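Local coordinates for protein diacylglycerol O-acyltransferase (Marinobacter hydrocarbonoclasticus, PDB 6CHJ) that probably transfers fatty acyl groups from acyl-CoA to diacylglycerol or long-chain alcohols, forming triacylglycerols and wax esters, at residues P36-Y39 against V40-A44; A44-L47 against R48-T51; E74-L78 against E79-R83; M108-E111 against R112-E116. All coordinates share one frame; numbering follows the deposited sequence.

Contact 1 (P36-Y39 against V40-A44)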
loop_
_atom_site.group_PDB
_atom_site.type_symbol
_atom_site.label_atom_id
_atom_site.label_comp_id
_atom_site.label_asym_id
_atom_site.label_seq_id
_atom_site.Cartn_x
_atom_site.Cartn_y
_atom_site.Cartn_z
ATOM N N PRO B 36 -0.412 26.092 -18.890
ATOM C CA PRO B 36 -0.070 25.227 -20.024
ATOM C C PRO B 36 -0.733 23.865 -19.873
ATOM O O PRO B 36 -0.974 23.392 -18.762
ATOM C CB PRO B 36 1.455 25.124 -19.942
ATOM C CG PRO B 36 1.763 25.394 -18.512
ATOM C CD PRO B 36 0.752 26.390 -18.042
ATOM N N ASP B 37 -1.040 23.246 -21.014
ATOM C CA ASP B 37 -1.641 21.917 -21.081
ATOM C C ASP B 37 -0.972 20.913 -20.144
ATOM O O ASP B 37 -1.611 19.961 -19.687
ATOM C CB ASP B 37 -1.573 21.379 -22.514
ATOM C CG ASP B 37 -2.656 21.943 -23.405
ATOM O OD1 ASP B 37 -3.707 22.337 -22.863
ATOM O OD2 ASP B 37 -2.460 21.989 -24.644
ATOM N N ASP B 38 0.315 21.109 -19.861
ATOM C CA ASP B 38 1.102 20.180 -19.064
ATOM C C ASP B 38 1.396 20.738 -17.674
ATOM O O ASP B 38 2.457 20.479 -17.102
ATOM C CB ASP B 38 2.398 19.832 -19.793
ATOM C CG ASP B 38 3.366 21.026 -19.904
ATOM O OD1 ASP B 38 2.953 22.193 -19.694
ATOM O OD2 ASP B 38 4.559 20.782 -20.203
ATOM N N TYR B 39 0.438 21.475 -17.094
ATOM C CA TYR B 39 0.698 22.225 -15.860
ATOM C C TYR B 39 1.002 21.323 -14.669
ATOM O O TYR B 39 1.746 21.729 -13.766
ATOM C CB TYR B 39 -0.493 23.129 -15.513
ATOM C CG TYR B 39 -0.462 23.641 -14.085
ATOM C CD1 TYR B 39 0.451 24.609 -13.692
ATOM C CD2 TYR B 39 -1.336 23.135 -13.122
ATOM C CE1 TYR B 39 0.486 25.079 -12.382
ATOM C CE2 TYR B 39 -1.304 23.586 -11.808
ATOM C CZ TYR B 39 -0.391 24.561 -11.441
ATOM O OH TYR B 39 -0.351 25.013 -10.130
ATOM N N VAL B 40 0.432 20.121 -14.611
ATOM C CA VAL B 40 0.660 19.311 -13.418
ATOM C C VAL B 40 2.083 18.758 -13.428
ATOM O O VAL B 40 2.804 18.858 -12.426
ATOM C CB VAL B 40 -0.404 18.205 -13.274
ATOM C CG1 VAL B 40 -0.317 17.575 -11.900
ATOM C CG2 VAL B 40 -1.808 18.798 -13.457
ATOM N N ALA B 41 2.536 18.241 -14.580
ATOM C CA ALA B 41 3.916 17.761 -14.662
ATOM C C ALA B 41 4.909 18.861 -14.291
ATOM O O ALA B 41 5.882 18.607 -13.563
ATOM C CB ALA B 41 4.202 17.202 -16.051
ATOM N N GLN B 42 4.651 20.102 -14.735
ATOM C CA GLN B 42 5.444 21.246 -14.275
ATOM C C GLN B 42 5.395 21.378 -12.758
ATOM O O GLN B 42 6.415 21.659 -12.116
ATOM C CB GLN B 42 4.940 22.546 -14.916
ATOM C CG GLN B 42 4.911 22.557 -16.427
ATOM C CD GLN B 42 5.380 23.863 -17.050
ATOM O OE1 GLN B 42 4.662 24.874 -17.049
ATOM N NE2 GLN B 42 6.588 23.839 -17.606
ATOM N N LEU B 43 4.201 21.207 -12.169
ATOM C CA LEU B 43 4.053 21.369 -10.722
ATOM C C LEU B 43 4.837 20.303 -9.965
ATOM O O LEU B 43 5.511 20.595 -8.960
ATOM C CB LEU B 43 2.573 21.319 -10.332
ATOM C CG LEU B 43 2.290 21.309 -8.824
ATOM C CD1 LEU B 43 3.035 22.435 -8.131
ATOM C CD2 LEU B 43 0.775 21.389 -8.530
ATOM N N ALA B 44 4.730 19.046 -10.410
ATOM C CA ALA B 44 5.438 17.978 -9.718
ATOM C C ALA B 44 6.924 18.279 -9.675
ATOM O O ALA B 44 7.578 18.072 -8.647
ATOM C CB ALA B 44 5.168 16.636 -10.397
#

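Contact 2 (A44-L47 against R48-T51)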
loop_
_atom_site.group_PDB
_atom_site.type_symbol
_atom_site.label_atom_id
_atom_site.label_comp_id
_atom_site.label_asym_id
_atom_site.label_seq_id
_atom_site.Cartn_x
_atom_site.Cartn_y
_atom_site.Cartn_z
ATOM N N ALA B 44 4.730 19.046 -10.410
ATOM C CA ALA B 44 5.438 17.978 -9.718
ATOM C C ALA B 44 6.924 18.279 -9.675
ATOM O O ALA B 44 7.578 18.072 -8.647
ATOM C CB ALA B 44 5.168 16.636 -10.397
ATOM N N ASP B 45 7.455 18.850 -10.762
ATOM C CA ASP B 45 8.892 19.089 -10.850
ATOM C C ASP B 45 9.374 20.047 -9.766
ATOM O O ASP B 45 10.419 19.814 -9.150
ATOM C CB ASP B 45 9.237 19.601 -12.243
ATOM C CG ASP B 45 9.337 18.477 -13.252
ATOM O OD1 ASP B 45 9.894 17.418 -12.871
ATOM O OD2 ASP B 45 8.837 18.637 -14.400
ATOM N N GLN B 46 8.623 21.117 -9.489
ATOM C CA GLN B 46 9.100 22.059 -8.483
ATOM C C GLN B 46 8.755 21.628 -7.068
ATOM O O GLN B 46 9.420 22.065 -6.125
ATOM C CB GLN B 46 8.573 23.479 -8.756
ATOM C CG GLN B 46 9.478 24.589 -8.134
ATOM C CD GLN B 46 10.777 24.871 -8.934
ATOM O OE1 GLN B 46 11.503 23.946 -9.332
ATOM N NE2 GLN B 46 11.082 26.155 -9.134
ATOM N N LEU B 47 7.747 20.770 -6.887
ATOM C CA LEU B 47 7.497 20.244 -5.551
ATOM C C LEU B 47 8.609 19.292 -5.138
ATOM O O LEU B 47 9.012 19.271 -3.966
ATOM C CB LEU B 47 6.125 19.558 -5.490
ATOM C CG LEU B 47 4.916 20.504 -5.332
ATOM C CD1 LEU B 47 3.585 19.818 -5.675
ATOM C CD2 LEU B 47 4.876 21.144 -3.956
ATOM N N ARG B 48 9.132 18.511 -6.095
ATOM C CA ARG B 48 10.262 17.628 -5.806
ATOM C C ARG B 48 11.456 18.421 -5.303
ATOM O O ARG B 48 12.204 17.953 -4.438
ATOM C CB ARG B 48 10.650 16.843 -7.051
ATOM C CG ARG B 48 9.659 15.785 -7.441
ATOM C CD ARG B 48 10.319 14.820 -8.390
ATOM N NE ARG B 48 9.491 14.514 -9.552
ATOM C CZ ARG B 48 8.649 13.488 -9.598
ATOM N NH1 ARG B 48 8.526 12.697 -8.536
ATOM N NH2 ARG B 48 7.936 13.256 -10.697
ATOM N N GLN B 49 11.641 19.628 -5.835
ATOM C CA GLN B 49 12.726 20.494 -5.388
ATOM C C GLN B 49 12.569 20.853 -3.919
ATOM O O GLN B 49 13.509 20.708 -3.130
ATOM C CB GLN B 49 12.769 21.758 -6.251
ATOM C CG GLN B 49 13.407 21.539 -7.595
ATOM C CD GLN B 49 14.681 20.753 -7.450
ATOM O OE1 GLN B 49 14.760 19.585 -7.840
ATOM N NE2 GLN B 49 15.691 21.381 -6.853
ATOM N N LYS B 50 11.377 21.311 -3.534
ATOM C CA LYS B 50 11.122 21.782 -2.179
ATOM C C LYS B 50 11.452 20.707 -1.148
ATOM O O LYS B 50 10.651 19.799 -0.902
ATOM C CB LYS B 50 9.673 22.238 -2.063
ATOM C CG LYS B 50 9.260 23.157 -3.206
ATOM C CD LYS B 50 8.401 24.316 -2.719
ATOM C CE LYS B 50 9.138 25.125 -1.652
ATOM N NZ LYS B 50 8.343 26.280 -1.131
ATOM N N THR B 51 12.633 20.820 -0.535
ATOM C CA THR B 51 13.197 19.782 0.317
ATOM C C THR B 51 13.151 20.127 1.802
ATOM O O THR B 51 13.369 19.240 2.633
ATOM C CB THR B 51 14.649 19.492 -0.106
ATOM O OG1 THR B 51 14.685 19.198 -1.504
ATOM C CG2 THR B 51 15.225 18.290 0.636
#

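Contact 3 (E74-L78 against E79-R83)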
loop_
_atom_site.group_PDB
_atom_site.type_symbol
_atom_site.label_atom_id
_atom_site.label_comp_id
_atom_site.label_asym_id
_atom_site.label_seq_id
_atom_site.Cartn_x
_atom_site.Cartn_y
_atom_site.Cartn_z
ATOM N N GLU B 74 16.778 12.560 10.565
ATOM C CA GLU B 74 17.958 13.171 9.969
ATOM C C GLU B 74 17.945 13.034 8.450
ATOM O O GLU B 74 18.245 13.998 7.730
ATOM C CB GLU B 74 19.217 12.540 10.563
ATOM C CG GLU B 74 19.330 12.676 12.085
ATOM C CD GLU B 74 20.293 13.773 12.516
ATOM O OE1 GLU B 74 21.204 13.480 13.329
ATOM O OE2 GLU B 74 20.143 14.921 12.034
ATOM N N HIS B 75 17.580 11.856 7.941
ATOM C CA HIS B 75 17.656 11.553 6.511
ATOM C C HIS B 75 16.255 11.240 5.984
ATOM O O HIS B 75 15.869 10.070 5.869
ATOM C CB HIS B 75 18.656 10.367 6.235
ATOM C CG HIS B 75 19.790 10.277 7.213
ATOM N ND1 HIS B 75 19.638 9.766 8.485
ATOM C CD2 HIS B 75 21.094 10.624 7.101
ATOM C CE1 HIS B 75 20.796 9.809 9.118
ATOM N NE2 HIS B 75 21.696 10.325 8.301
ATOM N N LEU B 76 15.499 12.291 5.643
ATOM C CA LEU B 76 14.199 12.108 5.009
ATOM C C LEU B 76 14.347 12.138 3.491
ATOM O O LEU B 76 15.039 12.997 2.932
ATOM C CB LEU B 76 13.189 13.169 5.467
ATOM C CG LEU B 76 11.803 13.111 4.800
ATOM C CD1 LEU B 76 10.691 13.492 5.769
ATOM C CD2 LEU B 76 11.712 14.007 3.575
ATOM N N ASP B 77 13.677 11.203 2.833
ATOM C CA ASP B 77 13.758 11.013 1.388
ATOM C C ASP B 77 12.454 11.532 0.777
ATOM O O ASP B 77 11.435 10.823 0.760
ATOM C CB ASP B 77 14.015 9.535 1.105
ATOM C CG ASP B 77 13.987 9.178 -0.374
ATOM O OD1 ASP B 77 13.489 9.958 -1.207
ATOM O OD2 ASP B 77 14.456 8.062 -0.695
ATOM N N LEU B 78 12.496 12.766 0.253
ATOM C CA LEU B 78 11.251 13.406 -0.155
ATOM C C LEU B 78 10.570 12.637 -1.270
ATOM O O LEU B 78 9.346 12.715 -1.410
ATOM C CB LEU B 78 11.464 14.882 -0.564
ATOM C CG LEU B 78 10.148 15.546 -1.005
ATOM C CD1 LEU B 78 9.290 15.806 0.222
ATOM C CD2 LEU B 78 10.336 16.826 -1.786
ATOM N N GLU B 79 11.315 11.891 -2.072
ATOM C CA GLU B 79 10.610 11.165 -3.119
ATOM C C GLU B 79 10.000 9.868 -2.608
ATOM O O GLU B 79 9.276 9.189 -3.361
ATOM C CB GLU B 79 11.517 10.894 -4.318
ATOM C CG GLU B 79 10.757 10.749 -5.654
ATOM C CD GLU B 79 9.545 11.704 -5.845
ATOM O OE1 GLU B 79 9.522 12.835 -5.285
ATOM O OE2 GLU B 79 8.610 11.320 -6.597
ATOM N N HIS B 80 10.259 9.519 -1.346
ATOM C CA HIS B 80 9.399 8.526 -0.717
ATOM C C HIS B 80 8.056 9.126 -0.303
ATOM O O HIS B 80 7.010 8.505 -0.517
ATOM C CB HIS B 80 10.080 7.901 0.504
ATOM C CG HIS B 80 9.182 6.988 1.267
ATOM N ND1 HIS B 80 8.917 5.695 0.856
ATOM C CD2 HIS B 80 8.448 7.194 2.386
ATOM C CE1 HIS B 80 8.063 5.146 1.705
ATOM N NE2 HIS B 80 7.761 6.033 2.636
ATOM N N HIS B 81 8.059 10.327 0.293
ATOM C CA HIS B 81 6.826 10.898 0.830
ATOM C C HIS B 81 5.991 11.622 -0.235
ATOM O O HIS B 81 4.759 11.639 -0.145
ATOM C CB HIS B 81 7.151 11.851 1.988
ATOM C CG HIS B 81 7.857 11.200 3.138
ATOM N ND1 HIS B 81 9.222 10.994 3.158
ATOM C CD2 HIS B 81 7.393 10.735 4.322
ATOM C CE1 HIS B 81 9.563 10.421 4.301
ATOM N NE2 HIS B 81 8.473 10.254 5.026
ATOM N N PHE B 82 6.619 12.215 -1.245
ATOM C CA PHE B 82 5.910 12.939 -2.296
ATOM C C PHE B 82 5.872 12.117 -3.575
ATOM O O PHE B 82 6.907 11.622 -4.026
ATOM C CB PHE B 82 6.565 14.289 -2.576
ATOM C CG PHE B 82 5.986 14.986 -3.764
ATOM C CD1 PHE B 82 4.628 15.280 -3.807
ATOM C CD2 PHE B 82 6.785 15.334 -4.845
ATOM C CE1 PHE B 82 4.076 15.916 -4.900
ATOM C CE2 PHE B 82 6.252 15.973 -5.938
ATOM C CZ PHE B 82 4.887 16.263 -5.971
ATOM N N ARG B 83 4.688 11.994 -4.181
ATOM C CA ARG B 83 4.524 11.087 -5.306
ATOM C C ARG B 83 3.674 11.725 -6.386
ATOM O O ARG B 83 2.662 12.377 -6.102
ATOM C CB ARG B 83 3.900 9.761 -4.866
ATOM C CG ARG B 83 4.767 9.064 -3.853
ATOM C CD ARG B 83 4.434 7.629 -3.669
ATOM N NE ARG B 83 5.044 7.162 -2.427
ATOM C CZ ARG B 83 4.625 6.102 -1.754
ATOM N NH1 ARG B 83 3.597 5.408 -2.216
ATOM N NH2 ARG B 83 5.217 5.744 -0.621
#

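Contact 4 (M108-E111 against R112-E116)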
loop_
_atom_site.group_PDB
_atom_site.type_symbol
_atom_site.label_atom_id
_atom_site.label_comp_id
_atom_site.label_asym_id
_atom_site.label_seq_id
_atom_site.Cartn_x
_atom_site.Cartn_y
_atom_site.Cartn_z
ATOM N N MET B 108 1.100 2.407 6.195
ATOM C CA MET B 108 2.264 3.263 6.059
ATOM C C MET B 108 3.461 2.625 6.753
ATOM O O MET B 108 3.319 1.833 7.679
ATOM C CB MET B 108 2.011 4.649 6.646
ATOM C CG MET B 108 0.665 5.198 6.361
ATOM S SD MET B 108 0.487 6.920 6.831
ATOM C CE MET B 108 1.663 7.637 5.660
ATOM N N ASP B 109 4.649 3.013 6.306
ATOM C CA ASP B 109 5.903 2.505 6.854
ATOM C C ASP B 109 6.230 3.222 8.162
ATOM O O ASP B 109 6.383 4.448 8.178
ATOM C CB ASP B 109 7.005 2.729 5.825
ATOM C CG ASP B 109 8.330 2.133 6.228
ATOM O OD1 ASP B 109 8.417 1.304 7.175
ATOM O OD2 ASP B 109 9.300 2.502 5.546
ATOM N N ARG B 110 6.362 2.470 9.253
ATOM C CA ARG B 110 6.586 3.112 10.549
ATOM C C ARG B 110 8.008 3.632 10.731
ATOM O O ARG B 110 8.245 4.436 11.640
ATOM C CB ARG B 110 6.250 2.147 11.682
ATOM C CG ARG B 110 4.820 2.292 12.161
ATOM C CD ARG B 110 4.515 1.384 13.327
ATOM N NE ARG B 110 3.076 1.248 13.446
ATOM C CZ ARG B 110 2.445 0.542 14.372
ATOM N NH1 ARG B 110 3.132 -0.128 15.295
ATOM N NH2 ARG B 110 1.113 0.525 14.370
ATOM N N GLU B 111 8.951 3.204 9.894
ATOM C CA GLU B 111 10.340 3.607 10.039
ATOM C C GLU B 111 10.633 4.992 9.454
ATOM O O GLU B 111 11.755 5.493 9.621
ATOM C CB GLU B 111 11.245 2.545 9.408
ATOM C CG GLU B 111 11.391 1.261 10.254
ATOM C CD GLU B 111 12.703 1.215 11.045
ATOM O OE1 GLU B 111 13.608 0.422 10.692
ATOM O OE2 GLU B 111 12.835 1.984 12.021
ATOM N N ARG B 112 9.671 5.628 8.795
ATOM C CA ARG B 112 9.814 6.990 8.308
ATOM C C ARG B 112 8.661 7.832 8.814
ATOM O O ARG B 112 7.626 7.295 9.221
ATOM C CB ARG B 112 9.860 7.022 6.778
ATOM C CG ARG B 112 10.675 5.898 6.214
ATOM C CD ARG B 112 10.735 6.031 4.736
ATOM N NE ARG B 112 11.942 6.752 4.356
ATOM C CZ ARG B 112 12.821 6.300 3.476
ATOM N NH1 ARG B 112 12.623 5.134 2.874
ATOM N NH2 ARG B 112 13.891 7.020 3.199
ATOM N N PRO B 113 8.820 9.157 8.848
ATOM C CA PRO B 113 7.685 10.023 9.190
ATOM C C PRO B 113 6.467 9.617 8.377
ATOM O O PRO B 113 6.564 9.319 7.185
ATOM C CB PRO B 113 8.180 11.431 8.824
ATOM C CG PRO B 113 9.464 11.214 8.058
ATOM C CD PRO B 113 10.028 9.936 8.537
ATOM N N MET B 114 5.325 9.536 9.039
ATOM C CA MET B 114 4.205 8.796 8.477
ATOM C C MET B 114 3.239 9.738 7.758
ATOM O O MET B 114 2.090 9.947 8.154
ATOM C CB MET B 114 3.532 7.984 9.570
ATOM C CG MET B 114 4.519 7.062 10.280
ATOM S SD MET B 114 3.743 5.860 11.371
ATOM C CE MET B 114 4.180 6.516 12.996
ATOM N N TRP B 115 3.723 10.286 6.643
ATOM C CA TRP B 115 2.861 11.089 5.794
ATOM C C TRP B 115 3.205 10.825 4.338
ATOM O O TRP B 115 4.340 10.486 4.009
ATOM C CB TRP B 115 2.983 12.575 6.114
ATOM C CG TRP B 115 4.349 13.140 5.900
ATOM C CD1 TRP B 115 5.363 13.203 6.815
ATOM C CD2 TRP B 115 4.851 13.745 4.702
ATOM N NE1 TRP B 115 6.465 13.800 6.257
ATOM C CE2 TRP B 115 6.178 14.143 4.961
ATOM C CE3 TRP B 115 4.313 13.981 3.434
ATOM C CZ2 TRP B 115 6.971 14.772 3.998
ATOM C CZ3 TRP B 115 5.098 14.610 2.480
ATOM C CH2 TRP B 115 6.409 15.001 2.770
ATOM N N GLU B 116 2.202 10.944 3.474
ATOM C CA GLU B 116 2.409 10.925 2.035
ATOM C C GLU B 116 1.546 12.010 1.415
ATOM O O GLU B 116 0.425 12.254 1.877
ATOM C CB GLU B 116 2.039 9.582 1.416
ATOM C CG GLU B 116 2.904 8.421 1.851
ATOM C CD GLU B 116 2.241 7.072 1.617
ATOM O OE1 GLU B 116 1.341 6.961 0.750
ATOM O OE2 GLU B 116 2.615 6.114 2.325
#

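Contact 1 (P36-Y39 against V40-A44)
V40 sets its CG2 methyl 4.4 Å from CD2 of the Y39 ring, a light contact between neighbours. Its compact branched side chain packs on F84, L119 and F128 of the underlying sheet, a buried place that suits valine. At A41 the side chain is a single methyl: CB passes 3.9 Å from D38 O, and a methyl suits this place, between contacts with F84 and with T89 of the second subunit. These residues belong to the first turn of helix 39-49, which the chain enters through a type I beta turn running from P36 to Y39. D38 holds the N-cap position, yet its carboxylate makes no capping bond. With chi1 at 68°, CG sits between the backbone N and the carbonyl carbon, and the carboxylate leans over the side chain of Q42 instead. Its negative charge may still be welcome near the start of a helix. Q42 closes the first helical turn with a nearly straight N-H bond (171°) to D38 O, N to O 3.2 Å. Its side chain bends at chi2 and lays the amide beside the D38 carboxylate, the two planes only 24° apart, with D38 OD1 3.8 Å from Q42 CG. Beyond it, Q42 OE1 approaches P36 CG at 3.3 Å, a polar atom against a ring carbon at the exposed surface. L43 N then bonds to Y39 O at 3.0 Å, while L43 CD2 lies 4.1 Å from Y39 OH, and the leucine also rests on L119 and F128.

Contact 2 (A44-L47 against R48-T51)
R48 and A44 are joined by a regular helical bond: R48 N donates to A44 O at 3.0 Å with an N-H...O angle of 161°. The same carbonyl oxygen lies 3.3 Å from R48 CG, where the aliphatic part of the arginine starts along the helix wall. Two residues on, at Q46, the bonding slackens. Q46 O receives two weak bonds, from K50 N at 3.3 Å and from Q49 N, the latter strongly bent at 120°, and K50 CG crowds the same oxygen at 3.1 Å. The pattern fits the fraying C-terminal end of helix 39-49, and K50 has already turned out of helical conformation. On the solvent side Q46 bends at chi2 and sets OE1 3.5 Å from Q49 CG; their amide planes stand 53° apart, and the contact is van der Waals, amide oxygen against a methylene. Long polar residues suit this exposed face. D45 OD1 stands at the edge of the R48 guanidinium, near its plane, but at 4.4 Å from NE the opposite charges are too far apart for a salt bridge. What positions R48 lies outside: a bend at chi3 brings its far end round to a salt bridge between NH1 and E79 OE2. Farther out, the inward face is mostly apolar. A44 rests on F84 and L47 on F82, P163 and W165, while the K50 side chain meets P163 at the margin. Thus the last turns of helix 39-49 pack against strand 82-86, bounded at their end by the loop carrying P163 and W165.

Contact 3 (E74-L78 against E79-R83)
D77 O is gripped from two sides: H80 N donates at 2.7 Å and H81 ND1 at 3.3 Å, reaching it from opposite faces of the carbonyl plane, both well out of it. The ND1 bond runs nearly in the imidazole plane and helps fix the rotation of the H81 ring, together with a stack on W115 and a weak bond from NE2 to P113 O. The ring is sandwiched: L76 CD1 sits over one face, 4.0 Å from the centroid in a CH-pi contact, and H80 CD2 over the centre of the other. A flat ring with a polar edge suits this place, offering a donor and a packing surface at once. A leucine in place of H81 would probably leave D77 O without its side-chain donor and L76 without the ring face it rests on. Behind, F82 N bonds to L78 O at 2.8 Å and L78 CG packs on F82 CB at 4.1 Å, apolar groups facing the interior. The D77 carboxylate is held more loosely. With CG anti to the backbone N (chi1 174°), OD1 reaches the N-H groups of E79, at 3.0 Å, and H80, but both bonds are weak. OD2 forms a long, weak ion pair with R429 of the second subunit, and E79 turns to a salt bridge with R48. R83, extended, is the exception: NE (3.1 Å) and NH2 grip H80 O side-on, the oxygen near the guanidinium plane. This is a short helix, 78-81, with aspartate at its N-cap, running straight into strand 82-86 of the catalytic domain's mixed sheet.

Contact 4 (M108-E111 against R112-E116)
M108 directs its side chain across the base of the loop to the start of strand 115-121. From CB the chain runs on through CG, extended at chi2, to SD, which lies 4.2 Å from M114 CB and 3.7 Å from M114 O. A bend at chi3 (65°) then carries CE to the backbone, 3.4 Å from M114 C, close to W115 N, and 3.8 Å from E116 OE2. A flexible, unbranched thioether can bend this way to lie along the backbone. The intervening turn, D109 to R112, is type I, and M114 is the centre of an inverse gamma turn before strand 115-121, which lies between strands 82-86 and 127-135 in the sheet of the catalytic domain; the latter ends at H135, where the family's HHxxxDG motif begins. An alanine at M108 is likely to open a gap beside the M114 backbone and the E116 carboxylate, removing the methyl and sulfur that touch them. D109 OD1 accepts a weak bond from E111 N at 3.4 Å, closing an Asx turn, while D109 OD2 sits 3.7 Å from R112 CG. M114 SD meets R110 CG at 3.8 Å, and R110 carries its guanidinium onward to a salt bridge with E15 and a bond to L12 O.

Overall arrangement
From the N terminus, contact 1 closes the turn that opens helix 39-49, and contact 2, sharing A44, continues along it to its C-terminal end, their centres about 12 Å apart. Contact 3 follows in series: the short loop into helix 78-81 and strand 82-86 lies against contact 2, where R48 meets E79 and L78 CD2 fits against K50 O. Contact 4 closes the loop before strand 115-121, the neighbour of strand 82-86, so contacts 3 and 4 meet on one sheet, H81 touching P113 and W115. None of the four encloses or crosses another; together they tie helix 39-49, the edge strand and the next strand in, while contacts 1, 3 and 4 also touch the second subunit.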